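Local coordinates for OBG-type G domain-containing protein (Pyrococcus horikoshii, PDB 2E87) that binds GDP and is probably a GTP-binding protein of the Obg type, related to nucleolar GTP-binding protein 1, with no established cellular role, at residues 59-64 with 99-104; 18-23 with 54-59; 262-267 with 299-304; 222-227 with 241-246. One frame throughout, in Å; residues are numbered along the deposited sequence.

Interaction 1 of 4, residues 59-64 with 99-104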
loop_
_atom_site.group_PDB
_atom_site.type_symbol
_atom_site.label_atom_id
_atom_site.label_comp_id
_atom_site.label_asym_id
_atom_site.label_seq_id
_atom_site.Cartn_x
_atom_site.Cartn_y
_atom_site.Cartn_z
ATOM N N ASP A 59 -8.273 8.204 23.687
ATOM C CA ASP A 59 -7.273 8.989 22.992
ATOM C C ASP A 59 -6.278 8.104 22.262
ATOM O O ASP A 59 -5.974 8.362 21.100
ATOM C CB ASP A 59 -6.539 9.914 23.957
ATOM C CG ASP A 59 -7.417 11.057 24.445
ATOM O OD1 ASP A 59 -8.528 11.256 23.892
ATOM O OD2 ASP A 59 -6.986 11.760 25.384
ATOM N N ASN A 60 -5.778 7.059 22.921
ATOM C CA ASN A 60 -4.820 6.180 22.257
ATOM C C ASN A 60 -5.481 5.445 21.085
ATOM O O ASN A 60 -4.944 5.432 19.972
ATOM C CB ASN A 60 -4.195 5.190 23.251
ATOM C CG ASN A 60 -3.142 5.852 24.169
ATOM O OD1 ASN A 60 -1.956 5.910 23.842
ATOM N ND2 ASN A 60 -3.591 6.365 25.314
ATOM N N LEU A 61 -6.661 4.870 21.305
ATOM C CA LEU A 61 -7.319 4.166 20.216
ATOM C C LEU A 61 -7.634 5.088 19.039
ATOM O O LEU A 61 -7.364 4.743 17.889
ATOM C CB LEU A 61 -8.602 3.497 20.704
ATOM C CG LEU A 61 -8.409 2.358 21.708
ATOM C CD1 LEU A 61 -9.772 1.953 22.201
ATOM C CD2 LEU A 61 -7.667 1.159 21.071
ATOM N N ARG A 62 -8.192 6.261 19.326
ATOM C CA ARG A 62 -8.556 7.210 18.288
ATOM C C ARG A 62 -7.366 7.633 17.438
ATOM O O ARG A 62 -7.531 7.971 16.263
ATOM C CB ARG A 62 -9.206 8.442 18.910
ATOM C CG ARG A 62 -9.829 9.381 17.903
ATOM C CD ARG A 62 -10.522 10.534 18.604
ATOM N NE ARG A 62 -11.873 10.182 19.052
ATOM C CZ ARG A 62 -12.267 10.163 20.322
ATOM N NH1 ARG A 62 -11.403 10.472 21.287
ATOM N NH2 ARG A 62 -13.528 9.853 20.623
ATOM N N LYS A 63 -6.176 7.621 18.035
ATOM C CA LYS A 63 -4.949 7.984 17.332
ATOM C C LYS A 63 -4.689 6.992 16.208
ATOM O O LYS A 63 -4.145 7.356 15.168
ATOM C CB LYS A 63 -3.753 7.986 18.299
ATOM C CG LYS A 63 -2.391 7.998 17.603
ATOM C CD LYS A 63 -1.201 7.893 18.577
ATOM C CE LYS A 63 -0.862 9.224 19.259
ATOM N NZ LYS A 63 0.405 9.166 20.072
ATOM N N VAL A 64 -5.067 5.733 16.426
ATOM C CA VAL A 64 -4.895 4.677 15.423
ATOM C C VAL A 64 -5.800 4.913 14.210
ATOM O O VAL A 64 -5.385 4.759 13.058
ATOM C CB VAL A 64 -5.253 3.288 15.999
ATOM C CG1 VAL A 64 -5.036 2.234 14.955
ATOM C CG2 VAL A 64 -4.415 2.993 17.235
ATOM N N ASP A 99 -13.124 1.407 16.508
ATOM C CA ASP A 99 -14.175 2.416 16.547
ATOM C C ASP A 99 -15.296 1.970 17.483
ATOM O O ASP A 99 -15.840 2.769 18.250
ATOM C CB ASP A 99 -14.729 2.651 15.131
ATOM C CG ASP A 99 -15.984 3.512 15.128
ATOM O OD1 ASP A 99 -17.093 2.956 15.306
ATOM O OD2 ASP A 99 -15.864 4.744 14.963
ATOM N N TRP A 100 -15.638 0.690 17.415
ATOM C CA TRP A 100 -16.673 0.152 18.267
ATOM C C TRP A 100 -16.273 0.328 19.741
ATOM O O TRP A 100 -17.071 0.783 20.553
ATOM C CB TRP A 100 -16.889 -1.334 17.947
ATOM C CG TRP A 100 -17.756 -2.037 18.956
ATOM C CD1 TRP A 100 -19.118 -2.007 19.031
ATOM C CD2 TRP A 100 -17.309 -2.795 20.091
ATOM N NE1 TRP A 100 -19.547 -2.696 20.145
ATOM C CE2 TRP A 100 -18.457 -3.184 20.815
ATOM C CE3 TRP A 100 -16.049 -3.175 20.569
ATOM C CZ2 TRP A 100 -18.384 -3.934 21.991
ATOM C CZ3 TRP A 100 -15.975 -3.923 21.747
ATOM C CH2 TRP A 100 -17.139 -4.291 22.442
ATOM N N ALA A 101 -15.033 -0.017 20.078
ATOM C CA ALA A 101 -14.548 0.082 21.453
ATOM C C ALA A 101 -14.592 1.526 21.963
ATOM O O ALA A 101 -14.995 1.783 23.105
ATOM C CB ALA A 101 -13.126 -0.474 21.544
ATOM N N ILE A 102 -14.191 2.466 21.109
ATOM C CA ILE A 102 -14.194 3.878 21.466
ATOM C C ILE A 102 -15.608 4.315 21.797
ATOM O O ILE A 102 -15.845 5.036 22.766
ATOM C CB ILE A 102 -13.677 4.746 20.307
ATOM C CG1 ILE A 102 -12.193 4.483 20.099
ATOM C CG2 ILE A 102 -13.925 6.210 20.598
ATOM C CD1 ILE A 102 -11.585 5.249 18.962
ATOM N N ARG A 103 -16.551 3.847 20.992
ATOM C CA ARG A 103 -17.954 4.203 21.165
ATOM C C ARG A 103 -18.565 3.646 22.452
ATOM O O ARG A 103 -19.205 4.376 23.196
ATOM C CB ARG A 103 -18.753 3.741 19.936
ATOM C CG ARG A 103 -19.765 4.743 19.395
ATOM C CD ARG A 103 -19.685 4.882 17.862
ATOM N NE ARG A 103 -19.557 3.599 17.169
ATOM C CZ ARG A 103 -20.386 2.565 17.313
ATOM N NH1 ARG A 103 -21.426 2.647 18.136
ATOM N NH2 ARG A 103 -20.167 1.435 16.642
ATOM N N ILE A 104 -18.369 2.363 22.726
ATOM C CA ILE A 104 -18.928 1.769 23.936
ATOM C C ILE A 104 -18.318 2.363 25.212
ATOM O O ILE A 104 -18.994 2.496 26.234
ATOM C CB ILE A 104 -18.682 0.267 23.976
ATOM C CG1 ILE A 104 -18.807 -0.313 22.573
ATOM C CG2 ILE A 104 -19.681 -0.385 24.906
ATOM C CD1 ILE A 104 -20.103 0.070 21.862
#
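L61 and I102 are the residues whose CA atoms come nearest, 7.0 Å apart. The short helical segments run nearly antiparallel, at 149° with their axes 9.7 Å apart. I102 carries most of the contact. Its CG1 lies 3.8 Å from L61 CB, the two side chains sliding past each other in opposite directions, and its CD1 ends against the backbone, 3.6 Å from R62 N. The second branch, CG2, lies anti to the I102 backbone N, and R62 NH2 approaches it obliquely to 3.7 Å. A bend at chi3 (-83°) carries the guanidinium over there, while R62 NH1 makes a long ion pair with D59 OD1. A101 CB adds a looser touch, 4.2 Å from L61 CD1. With I102 cut back to an alanine, a gap beside L61 and R62 is likely to open, and the guanidinium would lose this apolar neighbour. With no hydrogen bond between the segments, this interface of the N-terminal helical bundle depends on apolar fit, the weak pairing of R62 with D59 staying within one helix.

Interaction 2 of 4, residues 18-23 with 54-59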
loop_
_atom_site.group_PDB
_atom_site.type_symbol
_atom_site.label_atom_id
_atom_site.label_comp_id
_atom_site.label_asym_id
_atom_site.label_seq_id
_atom_site.Cartn_x
_atom_site.Cartn_y
_atom_site.Cartn_z
ATOM N N ILE A 18 -4.816 -0.911 29.199
ATOM C CA ILE A 18 -5.458 -0.992 30.500
ATOM C C ILE A 18 -4.517 -0.416 31.548
ATOM O O ILE A 18 -4.888 0.472 32.310
ATOM C CB ILE A 18 -5.784 -2.453 30.866
ATOM C CG1 ILE A 18 -6.918 -2.965 29.979
ATOM C CG2 ILE A 18 -6.167 -2.553 32.334
ATOM C CD1 ILE A 18 -7.159 -4.472 30.110
ATOM N N ASP A 19 -3.287 -0.912 31.561
ATOM C CA ASP A 19 -2.306 -0.449 32.519
ATOM C C ASP A 19 -2.043 1.043 32.404
ATOM O O ASP A 19 -1.978 1.746 33.415
ATOM C CB ASP A 19 -1.006 -1.242 32.361
ATOM C CG ASP A 19 -1.124 -2.664 32.895
ATOM O OD1 ASP A 19 -2.264 -3.124 33.146
ATOM O OD2 ASP A 19 -0.077 -3.329 33.061
ATOM N N LYS A 20 -1.904 1.530 31.175
ATOM C CA LYS A 20 -1.646 2.948 30.958
ATOM C C LYS A 20 -2.807 3.748 31.538
ATOM O O LYS A 20 -2.610 4.692 32.292
ATOM C CB LYS A 20 -1.514 3.236 29.465
ATOM C CG LYS A 20 -1.039 4.639 29.114
ATOM C CD LYS A 20 -0.995 4.824 27.591
ATOM C CE LYS A 20 -0.182 6.042 27.167
ATOM N NZ LYS A 20 1.248 5.884 27.579
ATOM N N ALA A 21 -4.020 3.343 31.193
ATOM C CA ALA A 21 -5.211 4.025 31.660
ATOM C C ALA A 21 -5.405 3.977 33.183
ATOM O O ALA A 21 -5.713 4.996 33.797
ATOM C CB ALA A 21 -6.425 3.454 30.954
ATOM N N PHE A 22 -5.236 2.807 33.798
ATOM C CA PHE A 22 -5.419 2.720 35.243
ATOM C C PHE A 22 -4.327 3.536 35.932
ATOM O O PHE A 22 -4.595 4.305 36.859
ATOM C CB PHE A 22 -5.378 1.265 35.717
ATOM C CG PHE A 22 -6.573 0.445 35.307
ATOM C CD1 PHE A 22 -6.686 -0.885 35.714
ATOM C CD2 PHE A 22 -7.595 0.995 34.529
ATOM C CE1 PHE A 22 -7.798 -1.657 35.357
ATOM C CE2 PHE A 22 -8.707 0.237 34.167
ATOM C CZ PHE A 22 -8.814 -1.097 34.583
ATOM N N ARG A 23 -3.098 3.379 35.457
ATOM C CA ARG A 23 -1.969 4.101 36.020
ATOM C C ARG A 23 -2.229 5.605 35.980
ATOM O O ARG A 23 -1.999 6.301 36.965
ATOM C CB ARG A 23 -0.683 3.786 35.247
ATOM C CG ARG A 23 0.581 3.789 36.111
ATOM C CD ARG A 23 1.866 3.914 35.282
ATOM N NE ARG A 23 1.902 2.988 34.148
ATOM C CZ ARG A 23 1.870 3.361 32.866
ATOM N NH1 ARG A 23 1.801 4.650 32.536
ATOM N NH2 ARG A 23 1.906 2.442 31.905
ATOM N N SER A 54 -11.478 6.654 30.748
ATOM C CA SER A 54 -12.184 6.808 29.487
ATOM C C SER A 54 -11.392 7.617 28.466
ATOM O O SER A 54 -11.291 7.227 27.304
ATOM C CB SER A 54 -13.542 7.463 29.715
ATOM O OG SER A 54 -14.266 7.531 28.504
ATOM N N ASN A 55 -10.808 8.728 28.904
ATOM C CA ASN A 55 -10.049 9.575 27.997
ATOM C C ASN A 55 -8.740 9.012 27.518
ATOM O O ASN A 55 -8.381 9.179 26.357
ATOM C CB ASN A 55 -9.787 10.941 28.619
ATOM C CG ASN A 55 -10.894 11.904 28.332
ATOM O OD1 ASN A 55 -11.952 11.843 28.954
ATOM N ND2 ASN A 55 -10.674 12.791 27.356
ATOM N N VAL A 56 -8.017 8.358 28.411
ATOM C CA VAL A 56 -6.742 7.797 28.031
ATOM C C VAL A 56 -6.934 6.683 27.015
ATOM O O VAL A 56 -6.217 6.613 26.028
ATOM C CB VAL A 56 -5.991 7.292 29.275
ATOM C CG1 VAL A 56 -4.797 6.450 28.875
ATOM C CG2 VAL A 56 -5.533 8.488 30.079
ATOM N N VAL A 57 -7.920 5.823 27.246
ATOM C CA VAL A 57 -8.173 4.731 26.317
ATOM C C VAL A 57 -8.647 5.265 24.970
ATOM O O VAL A 57 -8.126 4.885 23.924
ATOM C CB VAL A 57 -9.238 3.761 26.861
ATOM C CG1 VAL A 57 -9.677 2.815 25.761
ATOM C CG2 VAL A 57 -8.685 2.993 28.042
ATOM N N ARG A 58 -9.633 6.156 24.999
ATOM C CA ARG A 58 -10.175 6.691 23.768
ATOM C C ARG A 58 -9.157 7.502 22.990
ATOM O O ARG A 58 -9.143 7.463 21.769
ATOM C CB ARG A 58 -11.436 7.499 24.064
ATOM C CG ARG A 58 -12.646 6.611 24.379
ATOM C CD ARG A 58 -13.671 7.327 25.249
ATOM N NE ARG A 58 -14.047 8.596 24.657
ATOM C CZ ARG A 58 -13.888 9.771 25.243
ATOM N NH1 ARG A 58 -13.362 9.853 26.456
ATOM N NH2 ARG A 58 -14.239 10.870 24.597
ATOM N N ASP A 59 -8.273 8.204 23.687
ATOM C CA ASP A 59 -7.273 8.989 22.992
ATOM C C ASP A 59 -6.278 8.104 22.262
ATOM O O ASP A 59 -5.974 8.362 21.100
ATOM C CB ASP A 59 -6.539 9.914 23.957
ATOM C CG ASP A 59 -7.417 11.057 24.445
ATOM O OD1 ASP A 59 -8.528 11.256 23.892
ATOM O OD2 ASP A 59 -6.986 11.760 25.384
#
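Beside A21, which meets V56 and V57 across the contact, the F22 ring has I18 CG2 over one face, 3.5 Å above the plane and offset toward the rim; the ring also stacks with Y133, and the R23 guanidinium has D19 O over one face. A21 CA comes within 5.5 Å of V56 CA, and the axes of the two short segments approach to 8.6 Å at 146°, a closeness that the small alanine permits. A21 CB meets V57 CG2 at 3.7 Å. V56 CG1, anti to the V56 backbone N (chi1 168°), is the branch that presses on A21 CA, also at 3.7 Å. K20 crosses V56 at about a right angle, its CG 4.2 Å from V56 CG1. R58 reaches back to S54 through weak bonds from NH1 to S54 O and OG, and S54 OG is also hydrogen-bonded to E109. Helix 38-67 thus lies between partners: helix 14-30 against this contact, helix 88-117 at I105, and helix 122-142, whose L140 meets both I18 and V57.

Interaction 3 of 4, residues 262-267 with 299-304; sequences FPLEEQ and KRLEKF
Behind L264, which meets R300 and L301, Q267 NE2 donates to F262 O at 2.9 Å, with an N-H...O angle of 155°, tying the start of helix 264-277 to the residues before it. That helix and helix 295-307 are the connections of successive beta-alpha-beta units in the P-loop G domain, joining the parallel strands 249-254, 283-287 and 313-314. P263 occupies the N-cap position, and Q267 OE1 accepts a hydrogen bond from D255 N. The chi1 of L264 (177°) points its branched end at the other helix, and the two methyls fork to different partners: CD2 lies 3.7 Å from R300 CG, while CD1 crosses toward L301. L301 also packs on F254 and I287 of the sheet, and its side chain is about 8 Å from that of N288, a GDP-binding residue. With an alanine at L264, both methyl contacts would be lost, which is likely to leave a gap between the helices and L301 freer to turn. The tightest point is L264 CD1 against L301 CG, at 3.4 Å.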
loop_
_atom_site.group_PDB
_atom_site.type_symbol
_atom_site.label_atom_id
_atom_site.label_comp_id
_atom_site.label_asym_id
_atom_site.label_seq_id
_atom_site.Cartn_x
_atom_site.Cartn_y
_atom_site.Cartn_z
ATOM N N PHE A 262 15.124 -19.672 -23.505
ATOM C CA PHE A 262 13.727 -19.970 -23.725
ATOM C C PHE A 262 13.467 -19.895 -25.198
ATOM O O PHE A 262 13.733 -18.865 -25.817
ATOM C CB PHE A 262 12.813 -18.961 -23.007
ATOM C CG PHE A 262 12.940 -18.988 -21.515
ATOM C CD1 PHE A 262 13.928 -18.257 -20.882
ATOM C CD2 PHE A 262 12.121 -19.809 -20.752
ATOM C CE1 PHE A 262 14.106 -18.349 -19.506
ATOM C CE2 PHE A 262 12.286 -19.914 -19.376
ATOM C CZ PHE A 262 13.284 -19.185 -18.748
ATOM N N PRO A 263 12.953 -20.994 -25.783
ATOM C CA PRO A 263 12.634 -21.089 -27.213
ATOM C C PRO A 263 11.668 -19.974 -27.588
ATOM O O PRO A 263 10.864 -19.545 -26.761
ATOM C CB PRO A 263 11.961 -22.462 -27.343
ATOM C CG PRO A 263 12.551 -23.250 -26.230
ATOM C CD PRO A 263 12.664 -22.267 -25.090
ATOM N N LEU A 264 11.739 -19.529 -28.837
ATOM C CA LEU A 264 10.854 -18.482 -29.322
ATOM C C LEU A 264 9.381 -18.805 -29.088
ATOM O O LEU A 264 8.618 -17.917 -28.736
ATOM C CB LEU A 264 11.098 -18.246 -30.808
ATOM C CG LEU A 264 10.189 -17.229 -31.485
ATOM C CD1 LEU A 264 10.447 -15.842 -30.927
ATOM C CD2 LEU A 264 10.446 -17.254 -32.971
ATOM N N GLU A 265 8.976 -20.064 -29.275
ATOM C CA GLU A 265 7.575 -20.454 -29.074
ATOM C C GLU A 265 7.120 -20.229 -27.623
ATOM O O GLU A 265 5.994 -19.813 -27.384
ATOM C CB GLU A 265 7.339 -21.926 -29.438
ATOM C CG GLU A 265 7.942 -22.388 -30.768
ATOM C CD GLU A 265 9.409 -22.823 -30.646
ATOM O OE1 GLU A 265 9.721 -23.783 -29.865
ATOM O OE2 GLU A 265 10.245 -22.203 -31.344
ATOM N N GLU A 266 7.988 -20.527 -26.658
ATOM C CA GLU A 266 7.649 -20.328 -25.253
ATOM C C GLU A 266 7.529 -18.828 -24.925
ATOM O O GLU A 266 6.695 -18.423 -24.118
ATOM C CB GLU A 266 8.698 -20.979 -24.353
ATOM C CG GLU A 266 8.703 -22.510 -24.371
ATOM C CD GLU A 266 9.672 -23.105 -23.367
ATOM O OE1 GLU A 266 10.164 -22.356 -22.491
ATOM O OE2 GLU A 266 9.941 -24.319 -23.436
ATOM N N GLN A 267 8.356 -18.006 -25.556
ATOM C CA GLN A 267 8.295 -16.575 -25.323
ATOM C C GLN A 267 6.978 -16.079 -25.889
ATOM O O GLN A 267 6.344 -15.208 -25.308
ATOM C CB GLN A 267 9.457 -15.847 -26.006
ATOM C CG GLN A 267 10.815 -16.101 -25.389
ATOM C CD GLN A 267 11.934 -15.424 -26.175
ATOM O OE1 GLN A 267 11.892 -14.219 -26.423
ATOM N NE2 GLN A 267 12.941 -16.203 -26.573
ATOM N N LYS A 299 12.410 -13.198 -38.347
ATOM C CA LYS A 299 11.388 -13.140 -39.384
ATOM C C LYS A 299 10.086 -13.674 -38.818
ATOM O O LYS A 299 9.023 -13.090 -39.030
ATOM C CB LYS A 299 11.798 -13.973 -40.605
ATOM C CG LYS A 299 12.876 -13.333 -41.476
ATOM C CD LYS A 299 13.110 -14.125 -42.762
ATOM C CE LYS A 299 14.084 -13.416 -43.702
ATOM N NZ LYS A 299 14.146 -14.068 -45.045
ATOM N N ARG A 300 10.180 -14.790 -38.099
ATOM C CA ARG A 300 9.010 -15.403 -37.490
ATOM C C ARG A 300 8.410 -14.453 -36.465
ATOM O O ARG A 300 7.191 -14.296 -36.390
ATOM C CB ARG A 300 9.381 -16.719 -36.803
ATOM C CG ARG A 300 8.246 -17.296 -35.960
ATOM C CD ARG A 300 6.999 -17.570 -36.804
ATOM N NE ARG A 300 5.777 -17.642 -36.004
ATOM C CZ ARG A 300 5.596 -18.448 -34.963
ATOM N NH1 ARG A 300 6.567 -19.266 -34.578
ATOM N NH2 ARG A 300 4.440 -18.440 -34.308
ATOM N N LEU A 301 9.272 -13.817 -35.680
ATOM C CA LEU A 301 8.809 -12.887 -34.661
ATOM C C LEU A 301 8.065 -11.702 -35.258
ATOM O O LEU A 301 6.899 -11.481 -34.935
ATOM C CB LEU A 301 9.975 -12.394 -33.807
ATOM C CG LEU A 301 9.859 -12.833 -32.349
ATOM C CD1 LEU A 301 10.998 -12.252 -31.541
ATOM C CD2 LEU A 301 8.528 -12.372 -31.785
ATOM N N GLU A 302 8.726 -10.938 -36.125
ATOM C CA GLU A 302 8.069 -9.790 -36.740
ATOM C C GLU A 302 6.745 -10.217 -37.357
ATOM O O GLU A 302 5.732 -9.538 -37.200
ATOM C CB GLU A 302 8.954 -9.158 -37.812
ATOM C CG GLU A 302 10.231 -8.555 -37.275
ATOM C CD GLU A 302 10.655 -7.319 -38.044
ATOM O OE1 GLU A 302 9.872 -6.346 -38.068
ATOM O OE2 GLU A 302 11.764 -7.318 -38.621
ATOM N N LYS A 303 6.758 -11.353 -38.046
ATOM C CA LYS A 303 5.557 -11.872 -38.683
ATOM C C LYS A 303 4.489 -11.994 -37.611
ATOM O O LYS A 303 3.471 -11.310 -37.659
ATOM C CB LYS A 303 5.850 -13.237 -39.308
ATOM C CG LYS A 303 4.880 -13.669 -40.404
ATOM C CD LYS A 303 5.447 -14.861 -41.182
ATOM C CE LYS A 303 4.661 -15.151 -42.461
ATOM N NZ LYS A 303 5.339 -16.169 -43.329
ATOM N N PHE A 304 4.740 -12.861 -36.637
ATOM C CA PHE A 304 3.818 -13.085 -35.524
ATOM C C PHE A 304 3.329 -11.784 -34.899
ATOM O O PHE A 304 2.128 -11.595 -34.687
ATOM C CB PHE A 304 4.506 -13.914 -34.440
ATOM C CG PHE A 304 3.777 -13.918 -33.129
ATOM C CD1 PHE A 304 2.621 -14.663 -32.964
ATOM C CD2 PHE A 304 4.236 -13.160 -32.066
ATOM C CE1 PHE A 304 1.932 -14.652 -31.754
ATOM C CE2 PHE A 304 3.557 -13.142 -30.854
ATOM C CZ PHE A 304 2.403 -13.890 -30.698
#

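Interaction 4 of 4, residues 222-227 with 241-246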
loop_
_atom_site.group_PDB
_atom_site.type_symbol
_atom_site.label_atom_id
_atom_site.label_comp_id
_atom_site.label_asym_id
_atom_site.label_seq_id
_atom_site.Cartn_x
_atom_site.Cartn_y
_atom_site.Cartn_z
ATOM N N PRO A 222 10.915 -8.733 -12.937
ATOM C CA PRO A 222 11.440 -10.075 -12.647
ATOM C C PRO A 222 10.596 -10.750 -11.564
ATOM O O PRO A 222 10.218 -10.124 -10.572
ATOM C CB PRO A 222 12.871 -9.797 -12.180
ATOM C CG PRO A 222 12.713 -8.475 -11.442
ATOM C CD PRO A 222 11.783 -7.681 -12.368
ATOM N N GLY A 223 10.294 -12.024 -11.767
ATOM C CA GLY A 223 9.505 -12.749 -10.795
ATOM C C GLY A 223 8.023 -12.457 -10.862
ATOM O O GLY A 223 7.251 -13.057 -10.118
ATOM N N LEU A 224 7.620 -11.554 -11.752
ATOM C CA LEU A 224 6.217 -11.186 -11.886
ATOM C C LEU A 224 5.649 -11.429 -13.296
ATOM O O LEU A 224 4.649 -12.138 -13.465
ATOM C CB LEU A 224 6.038 -9.709 -11.490
ATOM C CG LEU A 224 6.509 -9.278 -10.077
ATOM C CD1 LEU A 224 6.349 -7.765 -9.898
ATOM C CD2 LEU A 224 5.711 -10.018 -8.984
ATOM N N LEU A 225 6.278 -10.847 -14.312
ATOM C CA LEU A 225 5.786 -11.020 -15.667
ATOM C C LEU A 225 6.799 -11.740 -16.531
ATOM O O LEU A 225 6.897 -11.493 -17.733
ATOM C CB LEU A 225 5.428 -9.662 -16.274
ATOM C CG LEU A 225 4.197 -9.005 -15.646
ATOM C CD1 LEU A 225 3.957 -7.659 -16.285
ATOM C CD2 LEU A 225 2.972 -9.903 -15.837
ATOM N N ASP A 226 7.535 -12.654 -15.902
ATOM C CA ASP A 226 8.565 -13.427 -16.583
ATOM C C ASP A 226 8.272 -14.919 -16.514
ATOM O O ASP A 226 9.166 -15.747 -16.692
ATOM C CB ASP A 226 9.933 -13.150 -15.951
ATOM C CG ASP A 226 9.997 -13.569 -14.506
ATOM O OD1 ASP A 226 11.080 -13.448 -13.888
ATOM O OD2 ASP A 226 8.957 -14.018 -13.991
ATOM N N ARG A 227 7.017 -15.256 -16.245
ATOM C CA ARG A 227 6.603 -16.648 -16.167
ATOM C C ARG A 227 5.086 -16.767 -16.214
ATOM O O ARG A 227 4.372 -15.825 -15.891
ATOM C CB ARG A 227 7.137 -17.285 -14.894
ATOM C CG ARG A 227 6.554 -16.722 -13.637
ATOM C CD ARG A 227 7.512 -16.941 -12.497
ATOM N NE ARG A 227 8.805 -16.333 -12.798
ATOM C CZ ARG A 227 9.815 -16.260 -11.940
ATOM N NH1 ARG A 227 9.687 -16.755 -10.712
ATOM N NH2 ARG A 227 10.956 -15.688 -12.310
ATOM N N LEU A 241 -1.195 -9.005 -10.985
ATOM C CA LEU A 241 -2.186 -8.249 -11.727
ATOM C C LEU A 241 -2.409 -6.841 -11.205
ATOM O O LEU A 241 -3.064 -6.031 -11.865
ATOM C CB LEU A 241 -3.515 -9.005 -11.769
ATOM C CG LEU A 241 -3.491 -10.359 -12.485
ATOM C CD1 LEU A 241 -4.905 -10.911 -12.549
ATOM C CD2 LEU A 241 -2.925 -10.207 -13.887
ATOM N N ALA A 242 -1.870 -6.551 -10.024
ATOM C CA ALA A 242 -1.992 -5.222 -9.444
ATOM C C ALA A 242 -1.290 -4.209 -10.364
ATOM O O ALA A 242 -1.629 -3.023 -10.366
ATOM C CB ALA A 242 -1.360 -5.186 -8.048
ATOM N N LEU A 243 -0.318 -4.687 -11.142
ATOM C CA LEU A 243 0.433 -3.826 -12.066
ATOM C C LEU A 243 -0.498 -3.099 -13.040
ATOM O O LEU A 243 -0.114 -2.097 -13.625
ATOM C CB LEU A 243 1.492 -4.646 -12.833
ATOM C CG LEU A 243 2.573 -5.330 -11.967
ATOM C CD1 LEU A 243 3.524 -6.146 -12.826
ATOM C CD2 LEU A 243 3.348 -4.291 -11.185
ATOM N N ARG A 244 -1.728 -3.594 -13.188
ATOM C CA ARG A 244 -2.726 -2.973 -14.065
ATOM C C ARG A 244 -3.017 -1.553 -13.595
ATOM O O ARG A 244 -3.345 -0.674 -14.405
ATOM C CB ARG A 244 -4.063 -3.727 -14.039
ATOM C CG ARG A 244 -4.048 -5.167 -14.505
ATOM C CD ARG A 244 -5.462 -5.760 -14.434
ATOM N NE ARG A 244 -5.492 -7.185 -14.767
ATOM C CZ ARG A 244 -6.590 -7.938 -14.771
ATOM N NH1 ARG A 244 -7.766 -7.406 -14.459
ATOM N NH2 ARG A 244 -6.512 -9.229 -15.078
ATOM N N TYR A 245 -2.919 -1.343 -12.287
ATOM C CA TYR A 245 -3.196 -0.040 -11.697
ATOM C C TYR A 245 -2.002 0.908 -11.604
ATOM O O TYR A 245 -2.158 2.073 -11.240
ATOM C CB TYR A 245 -3.810 -0.244 -10.316
ATOM C CG TYR A 245 -5.049 -1.098 -10.367
ATOM C CD1 TYR A 245 -5.175 -2.219 -9.565
ATOM C CD2 TYR A 245 -6.102 -0.775 -11.222
ATOM C CE1 TYR A 245 -6.323 -3.006 -9.605
ATOM C CE2 TYR A 245 -7.250 -1.544 -11.272
ATOM C CZ TYR A 245 -7.357 -2.659 -10.460
ATOM O OH TYR A 245 -8.499 -3.419 -10.503
ATOM N N LEU A 246 -0.817 0.403 -11.923
ATOM C CA LEU A 246 0.410 1.192 -11.897
ATOM C C LEU A 246 0.871 1.523 -13.323
ATOM O O LEU A 246 1.087 2.688 -13.665
ATOM C CB LEU A 246 1.504 0.410 -11.189
ATOM C CG LEU A 246 2.888 1.036 -11.110
ATOM C CD1 LEU A 246 2.866 2.341 -10.328
ATOM C CD2 LEU A 246 3.792 0.032 -10.428
#
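L224 and L225 meet L243 from a loop that is cross-linked by G223, D226 and R227. At G223 phi is positive (78°), and its N donates to D226 OD1 at 2.7 Å with an almost straight N-H...O angle of 172°, folding the loop back on itself. L224 follows; its CD1 grazes L243 CD1 at 4.4 Å, and its side chain also touches Y197 and I240. L225 makes the closer contact: with CG anti to its own carbonyl carbon (chi1 -69°), it reaches L243 tip to tip, L225 CD1 lying 3.8 Å from L243 CD1. One leucine methyl of 241-246 therefore serves both loop leucines. L225 also hydrogen-bonds through its backbone with G174, packs on V171 and A173, and has its side chain about 6 Å from that of K180, a GDP-binding residue. D226 turns elsewhere. Its OD1 also takes R227 NH2 at 2.7 Å, from the opposite face of the carboxylate to G223 N, and R227 NE pairs with D226 OD2 in a salt bridge whose hydrogen bond is weak. The guanidinium in turn has G223 CA over one face. P222 and G223 close the Asp-Thr-Pro-Gly sequence of the G3 motif, so this loop corresponds to the beginning of switch II in P-loop GTPases.

Overall arrangement
Along the chain the contacts come in the order 2, 1, 4, 3, and they form two distant groups. Interactions 1 and 2 have centres 11 Å apart, share D59 and both use helix 38-67, which packs against helix 14-30 in one and helix 88-117 in the other, within the N-terminal helical domain. Interactions 3 and 4 belong to the G domain, with centres 21 Å apart and nearest atoms about 6 Å apart. Strand 249-254 follows segment 241-246, and L301 and F304 of interaction 3 pack on it. Centres of interactions 2 and 3 lie 67 Å apart, consistent with an elongated molecule whose helical bundle stands well away from the GDP site.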